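Local atomic coordinates of 2-heptyl-3-hydroxy-4(1H)-quinolone dioxygenase (Mycobacterium abscessus, PDB entry 6RB3), a protein that cleaves the quinolone ring of the Pseudomonas quorum-sensing signal PQS with dioxygen, yielding N-octanoylanthranilate and carbon monoxide. Residues Val66-Ile71 and Trp180-Arg185. The protein carries 2 engineered substitutions. Sequence-based numbering, arbitrary orientation.
Sequences VGDFGI and WARAGR. With JWW (2-heptylquinoline-3,4-diol), chain D.
OD1 of D68 is gripped by two arginines one helical turn apart, R182 and R185. R182 NE sits 2.9 Å from OD1 and gives a nearly straight bond (167°) to the anti lone pair, the one turned away from OD2. R185 NH2 is closer, 2.7 Å from the same OD1, but its bond is more bent (140°) and arrives from above the carboxylate plane. Both guanidinium groups offer an edge, with OD1 almost in their planes. A water bridges the second oxygen to R185, donating to D68 OD2 at 2.9 Å and accepting from R185 NE; OD1 is thus tied to the helix directly and OD2 through the water, which together should restrict rotation of the carboxylate.

R182 also packs against F69. With CG anti to the backbone N (chi1 -177°) the chain runs out to the loop, and a bend at chi3 sets NE toward D68, the guanidinium only modestly tilted from the ring plane. CD lies over one face, 3.6 Å from the F69 centroid, in a CH-pi contact, and touches F69 O as well. The guanidinium spans two carboxylates, D68 at NE and D178 at NH1, which fixes its orientation.

On another side of this helix, W180 and A183 meet the quinoline: W180 CZ3 is 3.6 Å and A183 CB 3.7 Å from JWW C03. The salt-bridge network joins the loop before helix 71-85 to pocket-lining helix 177-194, which lies in sequence between strands 116-120 and 209-214, where the cap of an alpha/beta-hydrolase fold is commonly inserted.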
loop_
_atom_site.group_PDB
_atom_site.type_symbol
_atom_site.label_atom_id
_atom_site.label_comp_id
_atom_site.label_asym_id
_atom_site.label_seq_id
_atom_site.Cartn_x
_atom_site.Cartn_y
_atom_site.Cartn_z
ATOM N N VAL A 66 -18.921 5.195 5.178
ATOM C CA VAL A 66 -18.622 4.965 6.575
ATOM C C VAL A 66 -18.214 6.304 7.169
ATOM O O VAL A 66 -18.070 7.301 6.463
ATOM C CB VAL A 66 -17.525 3.911 6.762
ATOM C CG1 VAL A 66 -17.938 2.606 6.069
ATOM C CG2 VAL A 66 -16.184 4.362 6.219
ATOM N N GLY A 67 -18.029 6.330 8.477
ATOM C CA GLY A 67 -17.607 7.560 9.110
ATOM C C GLY A 67 -16.167 7.918 8.788
ATOM O O GLY A 67 -15.361 7.066 8.460
ATOM N N ASP A 68 -15.840 9.200 8.905
ATOM C CA ASP A 68 -14.473 9.649 8.665
ATOM C C ASP A 68 -13.467 8.731 9.351
ATOM O O ASP A 68 -13.701 8.202 10.449
ATOM C CB ASP A 68 -14.272 11.071 9.177
ATOM C CG ASP A 68 -13.196 11.812 8.420
ATOM O OD1 ASP A 68 -12.793 11.363 7.317
ATOM O OD2 ASP A 68 -12.738 12.869 8.913
ATOM N N PHE A 69 -12.326 8.548 8.705
ATOM C CA PHE A 69 -11.279 7.699 9.249
ATOM C C PHE A 69 -9.963 8.098 8.593
ATOM O O PHE A 69 -9.926 8.848 7.610
ATOM C CB PHE A 69 -11.583 6.193 9.056
ATOM C CG PHE A 69 -11.571 5.722 7.618
ATOM C CD1 PHE A 69 -12.708 5.851 6.815
ATOM C CD2 PHE A 69 -10.441 5.110 7.079
ATOM C CE1 PHE A 69 -12.709 5.417 5.505
ATOM C CE2 PHE A 69 -10.424 4.658 5.746
ATOM C CZ PHE A 69 -11.573 4.812 4.957
ATOM N N GLY A 70 -8.882 7.591 9.179
ATOM C CA GLY A 70 -7.548 7.819 8.683
ATOM C C GLY A 70 -6.644 6.638 8.967
ATOM O O GLY A 70 -7.116 5.513 9.147
ATOM N N ILE A 71 -5.335 6.879 9.033
ATOM C CA ILE A 71 -4.369 5.784 9.107
ATOM C C ILE A 71 -4.589 4.954 10.352
ATOM O O ILE A 71 -4.460 3.731 10.306
ATOM C CB ILE A 71 -2.944 6.347 9.027
ATOM C CG1 ILE A 71 -2.727 6.810 7.588
ATOM C CG2 ILE A 71 -1.889 5.326 9.461
ATOM C CD1 ILE A 71 -1.718 7.878 7.432
ATOM N N TRP A 180 -12.347 9.831 -2.155
ATOM C CA TRP A 180 -11.217 10.506 -2.788
ATOM C C TRP A 180 -10.814 11.743 -2.018
ATOM O O TRP A 180 -9.617 12.067 -1.980
ATOM C CB TRP A 180 -11.560 10.857 -4.228
ATOM C CG TRP A 180 -11.324 9.705 -5.148
ATOM C CD1 TRP A 180 -12.235 8.775 -5.552
ATOM C CD2 TRP A 180 -10.088 9.365 -5.784
ATOM N NE1 TRP A 180 -11.642 7.881 -6.419
ATOM C CE2 TRP A 180 -10.320 8.223 -6.570
ATOM C CE3 TRP A 180 -8.808 9.923 -5.769
ATOM C CZ2 TRP A 180 -9.317 7.622 -7.319
ATOM C CZ3 TRP A 180 -7.816 9.319 -6.510
ATOM C CH2 TRP A 180 -8.075 8.186 -7.273
ATOM N N ALA A 181 -11.775 12.415 -1.364
ATOM C CA ALA A 181 -11.421 13.557 -0.528
ATOM C C ALA A 181 -10.764 13.097 0.764
ATOM O O ALA A 181 -9.831 13.745 1.269
ATOM C CB ALA A 181 -12.661 14.396 -0.216
ATOM N N ARG A 182 -11.274 12.003 1.345
ATOM C CA ARG A 182 -10.624 11.434 2.523
ATOM C C ARG A 182 -9.173 11.098 2.193
ATOM O O ARG A 182 -8.250 11.441 2.937
ATOM C CB ARG A 182 -11.388 10.205 3.010
ATOM C CG ARG A 182 -10.846 9.576 4.280
ATOM C CD ARG A 182 -11.920 8.625 4.960
ATOM N NE ARG A 182 -13.161 9.372 5.189
ATOM C CZ ARG A 182 -14.272 9.256 4.459
ATOM N NH1 ARG A 182 -14.352 8.371 3.492
ATOM N NH2 ARG A 182 -15.307 10.044 4.719
ATOM N N ALA A 183 -8.947 10.443 1.053
ATOM C CA ALA A 183 -7.579 10.131 0.645
ATOM C C ALA A 183 -6.741 11.395 0.614
ATOM O O ALA A 183 -5.701 11.477 1.283
ATOM C CB ALA A 183 -7.585 9.429 -0.704
ATOM N N GLY A 184 -7.246 12.424 -0.083
ATOM C CA GLY A 184 -6.590 13.722 -0.107
ATOM C C GLY A 184 -6.244 14.246 1.266
ATOM O O GLY A 184 -5.127 14.704 1.503
ATOM N N ARG A 185 -7.203 14.212 2.192
ATOM C CA ARG A 185 -6.952 14.823 3.482
ATOM C C ARG A 185 -5.907 14.033 4.242
ATOM O O ARG A 185 -4.974 14.600 4.822
ATOM C CB ARG A 185 -8.214 14.894 4.316
ATOM C CG ARG A 185 -9.309 15.809 3.835
ATOM C CD ARG A 185 -10.339 15.974 4.961
ATOM N NE ARG A 185 -11.001 14.745 5.397
ATOM C CZ ARG A 185 -12.031 14.187 4.750
ATOM N NH1 ARG A 185 -12.459 14.726 3.601
ATOM N NH2 ARG A 185 -12.624 13.090 5.232
HETATM C C10 JWW D . -1.567 6.655 -5.076
HETATM C C13 JWW D . -4.801 4.352 -6.207
HETATM C C15 JWW D . -6.776 3.356 -7.366
HETATM C C17 JWW D . -7.678 4.328 -9.423
HETATM C C01 JWW D . -3.203 9.999 -4.341
HETATM C C02 JWW D . -4.465 10.458 -3.963
HETATM C C03 JWW D . -5.511 9.575 -3.769
HETATM C C04 JWW D . -5.286 8.233 -3.964
HETATM C C05 JWW D . -4.040 7.812 -4.322
HETATM C C06 JWW D . -2.984 8.647 -4.523
HETATM C C07 JWW D . -1.696 8.093 -4.916
HETATM C C09 JWW D . -2.681 5.852 -4.894
HETATM C C11 JWW D . -2.623 4.323 -5.032
HETATM C C12 JWW D . -4.041 3.737 -5.046
HETATM C C14 JWW D . -5.254 3.251 -7.175
HETATM C C16 JWW D . -7.088 3.054 -8.827
HETATM N N08 JWW D . -3.895 6.453 -4.510
HETATM O O18 JWW D . -0.350 6.096 -5.471
HETATM O O19 JWW D . -0.553 8.909 -5.147
HETATM O O HOH W 1 -9.984 13.370 8.137
#